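Local coordinates for protein alpha-amylase (Eisenia fetida, PDB 6M4K) that probably hydrolyses internal alpha-1,4-glucosidic linkages in starch-like polysaccharides, as a calcium-containing alpha-amylase of glycoside hydrolase family 13, at residues Y72-R85 against V181-V194. Residues are numbered along the deposited sequence; the frame is centred on the assembly and turned at random.
Sequences YTMNSRSGSETQFR and VEAEFANRLIGWGV. With SO4 (sulfate ion), chain G.
V181 opens the contact by setting CG1 3.5 Å from CE2 of Y72, whose hydroxyl is hydrogen-bonded to Y133. One turn on, F185 receives CD1 of Y72 over one ring face, the two planes 36° apart, while SD of M74 lies at its edge in a Met-aromatic contact. R188, its guanidinium fixed side-on by E184 with NE and NH2 each meeting one carboxylate oxygen, illustrates how a helix can grip the main chain of a loop: R188 NH1 (2.9 Å) and NH2 (3.1 Å) both hold Y72 O from one face of the carbonyl plane. W192 carries the far end, its indole lying under the guanidinium of R85 in a cation-pi stack, planes 13° apart. A bend at chi3 (78°) lays that arginine flat, and R85 NH1 forms a salt bridge with E81 OE2 at 3.0 Å. A serine in place of W192 would probably leave the R85 guanidinium without its aromatic floor and open a gap beside M74 and F84. After the Schellman motif at G193, V194 CG2 touches the edge of F84. The loop and the start of helix 81-93 lie against helix 176-192 on the outer face of the eight-stranded TIM barrel, F84 and V194 touching V100 of strand 97-102.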
ATOM      1  N   TYR A  72     -22.753   4.856  -5.077  1.00 14.13           N
ATOM      2  CA  TYR A  72     -21.834   4.045  -5.866  1.00 14.12           C
ATOM      3  C   TYR A  72     -21.748   4.503  -7.318  1.00 17.02           C
ATOM      4  O   TYR A  72     -21.258   3.754  -8.173  1.00 17.64           O
ATOM      5  CB  TYR A  72     -22.162   2.557  -5.721  1.00 15.99           C
ATOM      6  CG  TYR A  72     -22.200   2.120  -4.271  1.00 14.98           C
ATOM      7  CD1 TYR A  72     -21.028   1.991  -3.525  1.00 15.78           C
ATOM      8  CD2 TYR A  72     -23.407   1.851  -3.635  1.00 16.34           C
ATOM      9  CE1 TYR A  72     -21.067   1.609  -2.191  1.00 15.73           C
ATOM     10  CE2 TYR A  72     -23.453   1.468  -2.308  1.00 15.44           C
ATOM     11  CZ  TYR A  72     -22.284   1.334  -1.583  1.00 13.88           C
ATOM     12  OH  TYR A  72     -22.347   0.951  -0.262  1.00 14.80           O
ATOM     13  N   THR A  73     -22.197   5.726  -7.622  1.00 15.67           N
ATOM     14  CA  THR A  73     -21.814   6.308  -8.899  1.00 15.23           C
ATOM     15  C   THR A  73     -20.315   6.602  -8.883  1.00 15.46           C
ATOM     16  O   THR A  73     -19.651   6.469  -7.855  1.00 15.99           O
ATOM     17  CB  THR A  73     -22.622   7.569  -9.206  1.00 15.85           C
ATOM     18  OG1 THR A  73     -22.184   8.650  -8.369  1.00 18.02           O
ATOM     19  CG2 THR A  73     -24.108   7.307  -8.985  1.00 19.04           C
ATOM     20  N   MET A  74     -19.771   6.984 -10.033  1.00 16.05           N
ATOM     21  CA  MET A  74     -18.328   6.960 -10.242  1.00 15.66           C
ATOM     22  C   MET A  74     -17.749   8.317 -10.619  1.00 16.50           C
ATOM     23  O   MET A  74     -16.812   8.410 -11.412  1.00 15.85           O
ATOM     24  CB  MET A  74     -17.956   5.874 -11.245  1.00 16.87           C
ATOM     25  CG  MET A  74     -18.098   4.475 -10.648  1.00 19.02           C
ATOM     26  SD  MET A  74     -16.853   4.158  -9.376  1.00 16.16           S
ATOM     27  CE  MET A  74     -15.416   4.065 -10.442  1.00 23.41           C
ATOM     28  N   ASN A  75     -18.268   9.381 -10.018  1.00 17.46           N
ATOM     29  CA  ASN A  75     -17.698  10.718 -10.148  1.00 15.36           C
ATOM     30  C   ASN A  75     -17.122  11.104  -8.791  1.00 15.00           C
ATOM     31  O   ASN A  75     -17.864  11.192  -7.808  1.00 16.40           O
ATOM     32  CB  ASN A  75     -18.794  11.697 -10.562  1.00 19.50           C
ATOM     33  CG  ASN A  75     -18.253  13.016 -11.075  1.00 21.51           C
ATOM     34  OD1 ASN A  75     -17.081  13.145 -11.425  1.00 26.75           O
ATOM     35  ND2 ASN A  75     -19.130  14.012 -11.142  1.00 31.26           N
ATOM     36  N   SER A  76     -15.799  11.293  -8.734  1.00 14.66           N
ATOM     37  CA  SER A  76     -15.065  11.503  -7.494  1.00 14.50           C
ATOM     38  C   SER A  76     -14.097  12.666  -7.676  1.00 14.05           C
ATOM     39  O   SER A  76     -13.936  13.216  -8.771  1.00 15.30           O
ATOM     40  CB  SER A  76     -14.257  10.250  -7.126  1.00 13.89           C
ATOM     41  OG  SER A  76     -13.174  10.076  -8.030  1.00 14.26           O
ATOM     42  N   ARG A  77     -13.387  12.990  -6.600  1.00 14.21           N
ATOM     43  CA  ARG A  77     -12.371  14.033  -6.686  1.00 13.42           C
ATOM     44  C   ARG A  77     -11.331  13.733  -7.752  1.00 13.30           C
ATOM     45  O   ARG A  77     -10.796  14.651  -8.379  1.00 14.69           O
ATOM     46  CB  ARG A  77     -11.692  14.202  -5.334  1.00 13.66           C
ATOM     47  CG  ARG A  77     -10.712  15.364  -5.310  1.00 14.83           C
ATOM     48  CD  ARG A  77     -10.069  15.567  -3.960  1.00 14.32           C
ATOM     49  NE  ARG A  77      -9.325  16.824  -3.969  1.00 13.94           N
ATOM     50  CZ  ARG A  77      -9.049  17.537  -2.879  1.00 14.52           C
ATOM     51  NH1 ARG A  77      -9.406  17.119  -1.675  1.00 13.75           N
ATOM     52  NH2 ARG A  77      -8.426  18.710  -3.014  1.00 14.63           N
ATOM     53  N   SER A  78     -11.016  12.460  -7.978  1.00 13.01           N
ATOM     54  CA  SER A  78     -10.010  12.135  -8.983  1.00 12.50           C
ATOM     55  C   SER A  78     -10.497  12.272 -10.419  1.00 13.66           C
ATOM     56  O   SER A  78      -9.663  12.273 -11.331  1.00 13.53           O
ATOM     57  CB  SER A  78      -9.491  10.712  -8.790  1.00 12.92           C
ATOM     58  OG  SER A  78      -8.627  10.614  -7.668  1.00 13.53           O
ATOM     59  N   GLY A  79     -11.802  12.375 -10.643  1.00 14.20           N
ATOM     60  CA  GLY A  79     -12.305  12.570 -11.982  1.00 16.07           C
ATOM     61  C   GLY A  79     -13.624  11.875 -12.230  1.00 13.81           C
ATOM     62  O   GLY A  79     -14.204  11.271 -11.321  1.00 15.35           O
ATOM     63  N   SER A  80     -14.104  11.988 -13.467  1.00 15.63           N
ATOM     64  CA  SER A  80     -15.413  11.497 -13.852  1.00 15.26           C
ATOM     65  C   SER A  80     -15.360  10.002 -14.159  1.00 13.94           C
ATOM     66  O   SER A  80     -14.295   9.385 -14.250  1.00 14.95           O
ATOM     67  CB  SER A  80     -15.882  12.221 -15.111  1.00 17.16           C
ATOM     68  OG  SER A  80     -15.020  11.874 -16.173  1.00 16.26           O
ATOM     69  N   GLU A  81     -16.544   9.417 -14.344  1.00 15.30           N
ATOM     70  CA  GLU A  81     -16.613   8.034 -14.801  1.00 16.26           C
ATOM     71  C   GLU A  81     -15.877   7.854 -16.125  1.00 15.28           C
ATOM     72  O   GLU A  81     -15.155   6.870 -16.314  1.00 15.97           O
ATOM     73  CB  GLU A  81     -18.072   7.605 -14.937  1.00 17.21           C
ATOM     74  CG  GLU A  81     -18.213   6.207 -15.510  1.00 20.31           C
ATOM     75  CD  GLU A  81     -19.651   5.819 -15.767  1.00 21.41           C
ATOM     76  OE1 GLU A  81     -20.508   6.046 -14.884  1.00 24.78           O
ATOM     77  OE2 GLU A  81     -19.920   5.294 -16.867  1.00 23.16           O
ATOM     78  N   THR A  82     -16.045   8.803 -17.052  1.00 15.34           N
ATOM     79  CA  THR A  82     -15.343   8.731 -18.329  1.00 15.84           C
ATOM     80  C   THR A  82     -13.835   8.704 -18.127  1.00 15.88           C
ATOM     81  O   THR A  82     -13.127   7.904 -18.750  1.00 15.70           O
ATOM     82  CB  THR A  82     -15.750   9.912 -19.209  1.00 17.84           C
ATOM     83  OG1 THR A  82     -17.079   9.694 -19.689  1.00 19.45           O
ATOM     84  CG2 THR A  82     -14.809  10.074 -20.393  1.00 19.45           C
ATOM     85  N   GLN A  83     -13.328   9.568 -17.247  1.00 15.36           N
ATOM     86  CA  GLN A  83     -11.893   9.597 -16.999  1.00 15.09           C
ATOM     87  C   GLN A  83     -11.419   8.319 -16.311  1.00 12.82           C
ATOM     88  O   GLN A  83     -10.329   7.822 -16.610  1.00 14.65           O
ATOM     89  CB  GLN A  83     -11.530  10.851 -16.212  1.00 14.06           C
ATOM     90  CG  GLN A  83     -11.715  12.113 -17.032  1.00 15.77           C
ATOM     91  CD  GLN A  83     -11.589  13.362 -16.188  1.00 16.28           C
ATOM     92  OE1 GLN A  83     -12.130  13.438 -15.083  1.00 16.75           O
ATOM     93  NE2 GLN A  83     -10.896  14.364 -16.719  1.00 18.15           N
ATOM     94  N   PHE A  84     -12.230   7.782 -15.393  1.00 13.84           N
ATOM     95  CA  PHE A  84     -11.896   6.516 -14.741  1.00 13.14           C
ATOM     96  C   PHE A  84     -11.763   5.390 -15.765  1.00 14.15           C
ATOM     97  O   PHE A  84     -10.795   4.620 -15.747  1.00 15.34           O
ATOM     98  CB  PHE A  84     -12.955   6.163 -13.688  1.00 16.03           C
ATOM     99  CG  PHE A  84     -12.629   4.914 -12.903  1.00 13.75           C
ATOM    100  CD1 PHE A  84     -11.822   4.985 -11.777  1.00 15.54           C
ATOM    101  CD2 PHE A  84     -13.102   3.666 -13.308  1.00 15.07           C
ATOM    102  CE1 PHE A  84     -11.484   3.835 -11.061  1.00 13.98           C
ATOM    103  CE2 PHE A  84     -12.780   2.520 -12.604  1.00 14.71           C
ATOM    104  CZ  PHE A  84     -11.970   2.595 -11.474  1.00 15.21           C
ATOM    105  N   ARG A  85     -12.714   5.312 -16.696  1.00 14.90           N
ATOM    106  CA  ARG A  85     -12.706   4.227 -17.668  1.00 15.69           C
ATOM    107  C   ARG A  85     -11.584   4.389 -18.677  1.00 14.60           C
ATOM    108  O   ARG A  85     -10.967   3.394 -19.077  1.00 15.20           O
ATOM    109  CB  ARG A  85     -14.079   4.119 -18.321  1.00 17.23           C
ATOM    110  CG  ARG A  85     -15.105   3.697 -17.298  1.00 20.33           C
ATOM    111  CD  ARG A  85     -16.501   3.751 -17.832  1.00 23.94           C
ATOM    112  NE  ARG A  85     -16.800   2.610 -18.685  1.00 25.65           N
ATOM    113  CZ  ARG A  85     -18.036   2.233 -18.991  1.00 23.00           C
ATOM    114  NH1 ARG A  85     -19.074   2.902 -18.502  1.00 22.34           N
ATOM    115  NH2 ARG A  85     -18.232   1.191 -19.777  1.00 24.15           N
ATOM    116  N   VAL A 181     -26.274  -4.699  -3.357  1.00 16.99           N
ATOM    117  CA  VAL A 181     -25.889  -3.362  -3.803  1.00 16.25           C
ATOM    118  C   VAL A 181     -24.374  -3.234  -3.887  1.00 15.62           C
ATOM    119  O   VAL A 181     -23.830  -2.690  -4.861  1.00 16.44           O
ATOM    120  CB  VAL A 181     -26.496  -2.309  -2.860  1.00 19.31           C
ATOM    121  CG1 VAL A 181     -25.786  -0.985  -3.016  1.00 20.80           C
ATOM    122  CG2 VAL A 181     -27.991  -2.158  -3.141  1.00 19.99           C
ATOM    123  N   GLU A 182     -23.670  -3.722  -2.869  1.00 15.96           N
ATOM    124  CA  GLU A 182     -22.219  -3.585  -2.861  1.00 16.29           C
ATOM    125  C   GLU A 182     -21.578  -4.466  -3.925  1.00 14.70           C
ATOM    126  O   GLU A 182     -20.618  -4.049  -4.587  1.00 16.23           O
ATOM    127  CB  GLU A 182     -21.678  -3.848  -1.457  1.00 15.73           C
ATOM    128  CG  GLU A 182     -22.141  -2.751  -0.493  1.00 16.05           C
ATOM    129  CD  GLU A 182     -21.489  -2.791   0.860  1.00 17.12           C
ATOM    130  OE1 GLU A 182     -21.205  -3.897   1.347  1.00 18.28           O
ATOM    131  OE2 GLU A 182     -21.277  -1.693   1.439  1.00 16.17           O
ATOM    132  N   ALA A 183     -22.122  -5.668  -4.144  1.00 16.16           N
ATOM    133  CA  ALA A 183     -21.610  -6.506  -5.224  1.00 15.12           C
ATOM    134  C   ALA A 183     -21.888  -5.904  -6.593  1.00 16.72           C
ATOM    135  O   ALA A 183     -21.071  -6.056  -7.505  1.00 17.01           O
ATOM    136  CB  ALA A 183     -22.198  -7.912  -5.130  1.00 16.92           C
ATOM    137  N   GLU A 184     -23.027  -5.223  -6.767  1.00 16.61           N
ATOM    138  CA  GLU A 184     -23.295  -4.576  -8.047  1.00 16.19           C
ATOM    139  C   GLU A 184     -22.243  -3.519  -8.343  1.00 16.59           C
ATOM    140  O   GLU A 184     -21.776  -3.400  -9.480  1.00 15.76           O
ATOM    141  CB  GLU A 184     -24.687  -3.936  -8.049  1.00 18.18           C
ATOM    142  CG  GLU A 184     -25.116  -3.330  -9.409  1.00 20.83           C
ATOM    143  CD  GLU A 184     -24.471  -1.980  -9.734  1.00 24.83           C
ATOM    144  OE1 GLU A 184     -24.216  -1.191  -8.797  1.00 24.26           O
ATOM    145  OE2 GLU A 184     -24.218  -1.701 -10.931  1.00 26.36           O
ATOM    146  N   PHE A 185     -21.886  -2.728  -7.328  1.00 16.01           N
ATOM    147  CA  PHE A 185     -20.831  -1.725  -7.457  1.00 14.64           C
ATOM    148  C   PHE A 185     -19.515  -2.374  -7.873  1.00 14.29           C
ATOM    149  O   PHE A 185     -18.908  -1.993  -8.881  1.00 15.09           O
ATOM    150  CB  PHE A 185     -20.702  -1.023  -6.102  1.00 15.69           C
ATOM    151  CG  PHE A 185     -19.458  -0.180  -5.938  1.00 15.47           C
ATOM    152  CD1 PHE A 185     -19.139   0.819  -6.843  1.00 15.35           C
ATOM    153  CD2 PHE A 185     -18.634  -0.372  -4.847  1.00 16.12           C
ATOM    154  CE1 PHE A 185     -17.997   1.605  -6.658  1.00 15.12           C
ATOM    155  CE2 PHE A 185     -17.503   0.402  -4.657  1.00 17.05           C
ATOM    156  CZ  PHE A 185     -17.187   1.391  -5.561  1.00 17.93           C
ATOM    157  N   ALA A 186     -19.082  -3.389  -7.126  1.00 14.75           N
ATOM    158  CA  ALA A 186     -17.830  -4.057  -7.458  1.00 14.41           C
ATOM    159  C   ALA A 186     -17.885  -4.691  -8.844  1.00 15.09           C
ATOM    160  O   ALA A 186     -16.923  -4.597  -9.613  1.00 15.12           O
ATOM    161  CB  ALA A 186     -17.504  -5.099  -6.393  1.00 14.95           C
ATOM    162  N   ASN A 187     -19.013  -5.324  -9.192  1.00 15.58           N
ATOM    163  CA  ASN A 187     -19.115  -5.983 -10.492  1.00 15.96           C
ATOM    164  C   ASN A 187     -19.109  -4.998 -11.650  1.00 15.90           C
ATOM    165  O   ASN A 187     -18.618  -5.321 -12.737  1.00 16.05           O
ATOM    166  CB  ASN A 187     -20.371  -6.854 -10.548  1.00 17.24           C
ATOM    167  CG  ASN A 187     -20.164  -8.188  -9.886  1.00 17.28           C
ATOM    168  OD1 ASN A 187     -19.037  -8.677  -9.842  1.00 17.51           O
ATOM    169  ND2 ASN A 187     -21.239  -8.791  -9.368  1.00 18.07           N
ATOM    170  N   ARG A 188     -19.691  -3.814 -11.459  1.00 16.14           N
ATOM    171  CA  ARG A 188     -19.645  -2.804 -12.506  1.00 15.15           C
ATOM    172  C   ARG A 188     -18.203  -2.421 -12.799  1.00 15.51           C
ATOM    173  O   ARG A 188     -17.787  -2.343 -13.961  1.00 15.99           O
ATOM    174  CB  ARG A 188     -20.479  -1.590 -12.075  1.00 17.53           C
ATOM    175  CG  ARG A 188     -20.551  -0.451 -13.084  1.00 20.51           C
ATOM    176  CD  ARG A 188     -21.742   0.501 -12.817  1.00 20.74           C
ATOM    177  NE  ARG A 188     -22.238   0.402 -11.450  1.00 23.64           N
ATOM    178  CZ  ARG A 188     -22.029   1.319 -10.510  1.00 23.65           C
ATOM    179  NH1 ARG A 188     -21.348   2.421 -10.801  1.00 24.06           N
ATOM    180  NH2 ARG A 188     -22.494   1.135  -9.282  1.00 23.92           N
ATOM    181  N   LEU A 189     -17.407  -2.257 -11.740  1.00 14.82           N
ATOM    182  CA  LEU A 189     -16.012  -1.883 -11.925  0.50 14.57           C
ATOM    183  C   LEU A 189     -15.206  -3.026 -12.533  1.00 13.60           C
ATOM    184  O   LEU A 189     -14.383  -2.793 -13.431  1.00 14.61           O
ATOM    185  CB  LEU A 189     -15.420  -1.392 -10.605  0.50 14.73           C
ATOM    186  CG  LEU A 189     -15.662   0.092 -10.282  0.50 15.04           C
ATOM    187  CD1 LEU A 189     -17.134   0.509 -10.373  0.50 14.64           C
ATOM    188  CD2 LEU A 189     -15.104   0.416  -8.913  0.50 15.87           C
ATOM    189  N   ILE A 190     -15.445  -4.263 -12.084  1.00 14.00           N
ATOM    190  CA  ILE A 190     -14.794  -5.414 -12.704  1.00 14.60           C
ATOM    191  C   ILE A 190     -15.124  -5.463 -14.190  1.00 14.03           C
ATOM    192  O   ILE A 190     -14.243  -5.688 -15.029  1.00 14.59           O
ATOM    193  CB  ILE A 190     -15.203  -6.708 -11.981  1.00 14.83           C
ATOM    194  CG1 ILE A 190     -14.585  -6.761 -10.588  1.00 15.17           C
ATOM    195  CG2 ILE A 190     -14.766  -7.933 -12.783  1.00 17.22           C
ATOM    196  CD1 ILE A 190     -15.185  -7.846  -9.708  1.00 16.11           C
ATOM    197  N   GLY A 191     -16.381  -5.179 -14.544  1.00 14.41           N
ATOM    198  CA  GLY A 191     -16.761  -5.223 -15.946  1.00 17.77           C
ATOM    199  C   GLY A 191     -16.023  -4.212 -16.799  1.00 18.15           C
ATOM    200  O   GLY A 191     -15.754  -4.462 -17.974  1.00 18.22           O
ATOM    201  N   TRP A 192     -15.672  -3.064 -16.221  1.00 15.40           N
ATOM    202  CA  TRP A 192     -14.889  -2.065 -16.939  1.00 15.83           C
ATOM    203  C   TRP A 192     -13.413  -2.426 -17.053  1.00 16.76           C
ATOM    204  O   TRP A 192     -12.697  -1.808 -17.849  1.00 17.77           O
ATOM    205  CB  TRP A 192     -14.994  -0.706 -16.252  1.00 16.33           C
ATOM    206  CG  TRP A 192     -16.383  -0.154 -16.196  1.00 16.63           C
ATOM    207  CD1 TRP A 192     -17.476  -0.577 -16.903  1.00 17.63           C
ATOM    208  CD2 TRP A 192     -16.832   0.925 -15.369  1.00 15.97           C
ATOM    209  NE1 TRP A 192     -18.573   0.183 -16.567  1.00 19.21           N
ATOM    210  CE2 TRP A 192     -18.203   1.113 -15.629  1.00 16.35           C
ATOM    211  CE3 TRP A 192     -16.204   1.757 -14.437  1.00 16.85           C
ATOM    212  CZ2 TRP A 192     -18.960   2.097 -14.990  1.00 17.70           C
ATOM    213  CZ3 TRP A 192     -16.954   2.733 -13.803  1.00 20.62           C
ATOM    214  CH2 TRP A 192     -18.318   2.896 -14.085  1.00 18.92           C
ATOM    215  N   GLY A 193     -12.935  -3.403 -16.289  1.00 15.37           N
ATOM    216  CA  GLY A 193     -11.541  -3.808 -16.360  1.00 15.77           C
ATOM    217  C   GLY A 193     -10.774  -3.683 -15.071  1.00 13.65           C
ATOM    218  O   GLY A 193      -9.567  -3.965 -15.069  1.00 14.57           O
ATOM    219  N   VAL A 194     -11.409  -3.301 -13.961  1.00 14.14           N
ATOM    220  CA  VAL A 194     -10.694  -3.259 -12.691  1.00 14.14           C
ATOM    221  C   VAL A 194     -10.237  -4.670 -12.327  1.00 14.00           C
ATOM    222  O   VAL A 194     -10.958  -5.653 -12.549  1.00 14.62           O
ATOM    223  CB  VAL A 194     -11.601  -2.630 -11.620  1.00 13.23           C
ATOM    224  CG1 VAL A 194     -11.033  -2.837 -10.219  1.00 15.93           C
ATOM    225  CG2 VAL A 194     -11.774  -1.155 -11.903  1.00 14.90           C
TER
HETATM  226  S   SO4 G 606      -8.321  16.720 -15.017  0.50 23.49           S
HETATM  227  O1  SO4 G 606      -9.407  16.087 -14.286  0.50 31.78           O
HETATM  228  O2  SO4 G 606      -7.215  15.780 -15.062  0.50 28.04           O
HETATM  229  O3  SO4 G 606      -7.874  17.907 -14.294  0.50 19.78           O
HETATM  230  O4  SO4 G 606      -8.768  17.061 -16.368  0.50 35.43           O
HETATM  231  O   HOH W   1     -12.746   0.918 -18.802  1.00 22.97           O